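Local coordinates for protein sesquisabinene B synthase 2 (Santalum album, PDB 6A2A) that probably cyclises farnesyl diphosphate to the sesquiterpene sesquisabinene B, with magnesium or manganese ions as cofactor, at residues W39-L44 / R265-T270; R302-K307 / N362-W367. All coordinates share one frame; numbering follows the deposited sequence.

Contact 1 of 2, residues W39-L44 / R265-T270; sequences WDYEFL and RWWVGT
The phenol of Y41 overlaps one methyl of V268 and carries its hydroxyl on to the indole of W267, so a single aromatic side chain joins the two segments. In the mainly helical fold of plant terpene synthases this packs the first turn of the N-terminal helix 41-50 against the last turns of the long helix 239-270, well ahead in the chain of the metal-binding residues. The backbones stay well apart, with the CA atoms of Y41 and R265 7.8 Å from each other, and the long tyrosine spans the gap. Its CG lies anti to its own carbonyl carbon (chi1 -57°), which sends the ring out toward helix 239-270. On one flank of the ring, CD2 of Y41 meets CG2 of V268 at 3.4 Å, an oblique approach. Farther out, Y41 CZ packs 3.7 Å from W267 CD1, and the hydroxyl arrives at the rim of the indole, close to its plane. The two rings are steeply turned, their planes 74° apart. D273 and L272, in the loop after helix 239-270, also lie against W267, and D273 touches Y41 as well. Just ahead of the tyrosine, D40 is the N-cap of helix 41-50, its OD2 taking the amide of F43 at 3.1 Å and its OD1 a weaker bond from that of E42. On the other segment the T270 hydroxyl turns back onto its own helix, OG1 donating to W267 O at 2.7 Å on a lone pair in the carbonyl plane.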
# COMPACT_ATOMS: atom_id res chain seq x y z
N TRP A 39 -5.16 -14.93 13.42
CA TRP A 39 -4.22 -15.50 12.50
C TRP A 39 -3.03 -14.54 12.46
O TRP A 39 -3.18 -13.40 12.60
CB TRP A 39 -4.81 -15.63 11.13
CG TRP A 39 -5.91 -16.56 11.07
CD1 TRP A 39 -5.82 -17.88 10.96
CD2 TRP A 39 -7.29 -16.25 11.13
NE1 TRP A 39 -7.06 -18.43 10.96
CE2 TRP A 39 -7.98 -17.44 11.06
CE3 TRP A 39 -8.00 -15.07 11.23
CZ2 TRP A 39 -9.34 -17.49 11.10
CZ3 TRP A 39 -9.33 -15.12 11.28
CH2 TRP A 39 -10.01 -16.31 11.20
N ASP A 40 -1.85 -15.06 12.26
CA ASP A 40 -0.71 -14.22 12.18
C ASP A 40 -0.70 -13.58 10.80
O ASP A 40 -1.15 -14.17 9.87
CB ASP A 40 0.53 -15.04 12.53
CG ASP A 40 1.61 -14.94 11.52
OD1 ASP A 40 2.35 -13.93 11.55
OD2 ASP A 40 1.72 -15.86 10.71
N TYR A 41 -0.19 -12.38 10.67
CA TYR A 41 -0.20 -11.70 9.38
C TYR A 41 0.55 -12.34 8.21
O TYR A 41 0.14 -12.16 7.09
CB TYR A 41 0.16 -10.25 9.52
CG TYR A 41 -0.72 -9.48 10.48
CD1 TYR A 41 -2.07 -9.44 10.33
CD2 TYR A 41 -0.18 -8.78 11.52
CE1 TYR A 41 -2.86 -8.76 11.18
CE2 TYR A 41 -0.96 -8.11 12.37
CZ TYR A 41 -2.30 -8.10 12.20
OH TYR A 41 -3.04 -7.40 13.08
N GLU A 42 1.63 -13.06 8.47
CA GLU A 42 2.40 -13.70 7.38
C GLU A 42 1.55 -14.86 6.85
O GLU A 42 1.55 -15.15 5.65
CB GLU A 42 3.81 -14.12 7.85
CG GLU A 42 3.94 -15.55 8.40
CD GLU A 42 5.34 -16.16 8.50
OE1 GLU A 42 5.75 -16.56 9.62
OE2 GLU A 42 6.01 -16.28 7.44
N PHE A 43 0.82 -15.53 7.74
CA PHE A 43 -0.10 -16.54 7.29
C PHE A 43 -1.13 -15.93 6.32
O PHE A 43 -1.44 -16.50 5.23
CB PHE A 43 -0.80 -17.20 8.46
CG PHE A 43 -1.83 -18.17 8.01
CD1 PHE A 43 -1.45 -19.38 7.46
CD2 PHE A 43 -3.18 -17.86 8.05
CE1 PHE A 43 -2.39 -20.29 7.01
CE2 PHE A 43 -4.12 -18.75 7.57
CZ PHE A 43 -3.73 -19.97 7.06
N LEU A 44 -1.63 -14.76 6.67
CA LEU A 44 -2.76 -14.19 5.94
C LEU A 44 -2.29 -13.78 4.55
O LEU A 44 -3.01 -13.88 3.56
CB LEU A 44 -3.33 -13.01 6.74
CG LEU A 44 -4.16 -13.40 7.96
CD1 LEU A 44 -4.76 -12.21 8.67
CD2 LEU A 44 -5.25 -14.40 7.60
N ARG A 265 -0.70 -6.13 5.05
CA ARG A 265 0.55 -5.38 4.80
C ARG A 265 0.37 -3.90 5.15
O ARG A 265 1.25 -3.31 5.79
CB ARG A 265 1.03 -5.61 3.37
CG ARG A 265 1.58 -7.01 3.14
CD ARG A 265 2.22 -7.23 1.78
NE ARG A 265 1.24 -7.26 0.71
CZ ARG A 265 0.60 -8.35 0.31
NH1 ARG A 265 0.91 -9.53 0.82
NH2 ARG A 265 -0.36 -8.26 -0.59
N TRP A 266 -0.74 -3.28 4.78
CA TRP A 266 -1.05 -1.91 5.13
C TRP A 266 -1.03 -1.75 6.67
O TRP A 266 -0.47 -0.77 7.18
CB TRP A 266 -2.41 -1.49 4.56
CG TRP A 266 -2.95 -0.22 5.15
CD1 TRP A 266 -2.56 1.06 4.86
CD2 TRP A 266 -4.01 -0.12 6.13
NE1 TRP A 266 -3.27 1.95 5.62
CE2 TRP A 266 -4.18 1.26 6.40
CE3 TRP A 266 -4.80 -1.05 6.80
CZ2 TRP A 266 -5.11 1.73 7.32
CZ3 TRP A 266 -5.74 -0.57 7.71
CH2 TRP A 266 -5.91 0.79 7.93
N TRP A 267 -1.78 -2.62 7.32
CA TRP A 267 -1.95 -2.55 8.81
C TRP A 267 -0.60 -2.67 9.50
O TRP A 267 -0.28 -1.85 10.34
CB TRP A 267 -2.93 -3.61 9.24
CG TRP A 267 -3.32 -3.60 10.69
CD1 TRP A 267 -3.10 -4.58 11.59
CD2 TRP A 267 -4.06 -2.57 11.37
NE1 TRP A 267 -3.66 -4.24 12.79
CE2 TRP A 267 -4.23 -3.01 12.70
CE3 TRP A 267 -4.58 -1.34 10.98
CZ2 TRP A 267 -4.96 -2.28 13.63
CZ3 TRP A 267 -5.31 -0.61 11.91
CH2 TRP A 267 -5.50 -1.08 13.23
N VAL A 268 0.21 -3.65 9.13
CA VAL A 268 1.53 -3.77 9.74
C VAL A 268 2.35 -2.50 9.42
O VAL A 268 3.13 -2.02 10.28
CB VAL A 268 2.19 -5.10 9.28
CG1 VAL A 268 3.66 -5.14 9.66
CG2 VAL A 268 1.45 -6.30 9.86
N GLY A 269 2.21 -1.94 8.22
CA GLY A 269 2.86 -0.69 7.86
C GLY A 269 2.46 0.50 8.71
O GLY A 269 3.26 1.42 8.95
N THR A 270 1.20 0.53 9.19
CA THR A 270 0.82 1.64 10.06
C THR A 270 1.50 1.48 11.42
O THR A 270 1.45 2.41 12.22
CB THR A 270 -0.70 1.71 10.35
OG1 THR A 270 -1.18 0.56 11.05
CG2 THR A 270 -1.49 1.86 9.08

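Contact 2 of 2, residues R302-K307 / N362-W367; sequences REMEAK and NDIGYW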
# COMPACT_ATOMS: atom_id res chain seq x y z
N ARG A 302 -14.38 -2.19 -0.86
CA ARG A 302 -14.35 -3.04 0.33
C ARG A 302 -13.04 -2.87 1.12
O ARG A 302 -13.08 -2.81 2.37
CB ARG A 302 -14.53 -4.51 -0.10
CG ARG A 302 -14.29 -5.49 1.01
CD ARG A 302 -14.83 -6.89 0.73
NE ARG A 302 -14.31 -7.47 -0.53
CZ ARG A 302 -14.97 -7.44 -1.72
NH1 ARG A 302 -16.24 -7.02 -1.82
NH2 ARG A 302 -14.34 -7.86 -2.80
N GLU A 303 -11.89 -2.79 0.43
CA GLU A 303 -10.62 -2.55 1.16
C GLU A 303 -10.70 -1.22 1.94
O GLU A 303 -10.23 -1.12 3.07
CB GLU A 303 -9.44 -2.61 0.20
CG GLU A 303 -9.07 -4.03 -0.20
CD GLU A 303 -7.92 -4.14 -1.22
OE1 GLU A 303 -6.89 -3.48 -1.02
OE2 GLU A 303 -8.05 -4.92 -2.20
N MET A 304 -11.23 -0.16 1.31
CA MET A 304 -11.22 1.12 1.93
C MET A 304 -12.19 1.06 3.13
O MET A 304 -11.89 1.65 4.21
CB MET A 304 -11.54 2.24 0.95
CG MET A 304 -10.34 2.59 0.05
SD MET A 304 -10.72 3.93 -1.07
CE MET A 304 -11.47 3.02 -2.43
N GLU A 305 -13.32 0.38 2.99
CA GLU A 305 -14.27 0.36 4.12
C GLU A 305 -13.63 -0.41 5.28
O GLU A 305 -13.85 -0.10 6.43
CB GLU A 305 -15.60 -0.31 3.73
CG GLU A 305 -16.43 0.45 2.70
CD GLU A 305 -16.98 1.77 3.19
OE1 GLU A 305 -17.66 1.78 4.22
OE2 GLU A 305 -16.73 2.79 2.54
N ALA A 306 -12.89 -1.48 4.97
CA ALA A 306 -12.19 -2.29 5.96
C ALA A 306 -11.14 -1.44 6.67
O ALA A 306 -10.99 -1.55 7.91
CB ALA A 306 -11.58 -3.52 5.30
N LYS A 307 -10.44 -0.57 5.96
CA LYS A 307 -9.46 0.31 6.63
C LYS A 307 -10.17 1.25 7.60
O LYS A 307 -9.75 1.39 8.76
CB LYS A 307 -8.68 1.14 5.62
CG LYS A 307 -7.73 0.38 4.71
CD LYS A 307 -6.96 1.34 3.83
CE LYS A 307 -5.89 0.65 3.00
NZ LYS A 307 -5.17 1.69 2.19
N ASN A 362 -7.26 11.04 4.06
CA ASN A 362 -6.70 11.74 2.89
C ASN A 362 -6.54 10.80 1.69
O ASN A 362 -6.84 11.24 0.57
CB ASN A 362 -5.39 12.43 3.26
CG ASN A 362 -5.58 13.57 4.25
OD1 ASN A 362 -6.65 14.16 4.32
ND2 ASN A 362 -4.52 13.91 4.97
N ASP A 363 -6.01 9.59 1.87
CA ASP A 363 -5.95 8.60 0.84
C ASP A 363 -7.30 8.27 0.22
O ASP A 363 -7.48 8.22 -1.01
CB ASP A 363 -5.30 7.30 1.35
CG ASP A 363 -3.80 7.40 1.60
OD1 ASP A 363 -3.15 8.35 1.10
OD2 ASP A 363 -3.25 6.46 2.28
N ILE A 364 -8.32 8.09 1.07
CA ILE A 364 -9.67 7.72 0.59
C ILE A 364 -10.28 8.89 -0.17
O ILE A 364 -10.83 8.72 -1.27
CB ILE A 364 -10.55 7.26 1.76
CG1 ILE A 364 -10.03 5.93 2.29
CG2 ILE A 364 -12.01 7.16 1.35
CD1 ILE A 364 -10.67 5.39 3.55
N GLY A 365 -10.16 10.10 0.38
CA GLY A 365 -10.69 11.28 -0.31
C GLY A 365 -9.98 11.50 -1.64
O GLY A 365 -10.63 11.93 -2.65
N TYR A 366 -8.69 11.23 -1.67
CA TYR A 366 -7.90 11.37 -2.88
C TYR A 366 -8.35 10.34 -3.94
O TYR A 366 -8.45 10.65 -5.15
CB TYR A 366 -6.42 11.25 -2.57
CG TYR A 366 -5.60 11.46 -3.82
CD1 TYR A 366 -5.35 10.42 -4.70
CD2 TYR A 366 -5.15 12.73 -4.14
CE1 TYR A 366 -4.60 10.63 -5.85
CE2 TYR A 366 -4.38 12.94 -5.27
CZ TYR A 366 -4.13 11.89 -6.14
OH TYR A 366 -3.45 12.11 -7.31
N TRP A 367 -8.62 9.10 -3.53
CA TRP A 367 -9.09 8.08 -4.47
C TRP A 367 -10.36 8.61 -5.15
O TRP A 367 -10.55 8.41 -6.37
CB TRP A 367 -9.42 6.76 -3.73
CG TRP A 367 -9.82 5.61 -4.60
CD1 TRP A 367 -9.01 4.59 -5.00
CD2 TRP A 367 -11.14 5.28 -5.09
NE1 TRP A 367 -9.72 3.65 -5.69
CE2 TRP A 367 -11.02 4.05 -5.79
CE3 TRP A 367 -12.39 5.89 -5.02
CZ2 TRP A 367 -12.11 3.43 -6.40
CZ3 TRP A 367 -13.47 5.29 -5.64
CH2 TRP A 367 -13.32 4.08 -6.32
O HOH W 1 -4.57 4.26 3.33
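D363 faces helix 299-321 across a single water: OD2 of D363 accepts from it at 2.8 Å, and the same water accepts from NZ of K307 at 2.9 Å. The lysine and carboxylate, 5.1 Å apart between NZ and OD2, thus share a bridge rather than a direct salt bridge, and their opposite charges probably still attract. One residue on, I364 lies where the two backbones come nearest, with its CA 6.9 Å from that of M304. The isoleucine and methionine slide past one another in opposite directions: CG1 of I364 rests 4.0 Å from SD of M304, while CD1 reaches back toward the methionine's CB and carbonyl oxygen. Two neighbouring helices of the alpha-helical class I terpene synthase domain, 299-321 and 348-372, are joined here by apolar side chains, away from the known metal ligands. Y366 turns to the dimer interface, where its OH is hydrogen-bonded to the backbone oxygen of T270 of the second subunit. W367 completes the contact. A chi1 of -176° swings its indole away from its own backbone N and toward M304, whose chain bends at chi3 (-86°) to bring its methyl over one face of the ring. CE of M304 sits 3.5 Å from the centroid of the five-membered ring, only 11° off its normal, a CH-pi contact; SD lies over the same ring in a Met-aromatic contact. The indole nitrogen is also engaged, NE1 of W367 being hydrogen-bonded to OE2 of E300, at the start of helix 299-321. Were W367 replaced by an alanine, the M304 methyl would probably lose its aromatic face and E300 its indole donor.

In the fold
Contacts 1 and 2 follow one another along the chain, contact 1 being complete in the sequence before contact 2 starts, and their centres lie about 18 Å apart on the same side of the chain's centre. They also touch: CH2 of W266 packs 3.6 Å from CB of K307, and the same indole and lysine form a cation-pi pair, so helix 239-270 links the two. Both contacts border the partner subunit, through T270 and Y366. The side chain of W267 in contact 1 is about 11 Å from that of D316, which binds magnesium in another structure of this protein, though no ion is bound to this chain here; helix 299-321 of contact 2 runs on to D316 and D320.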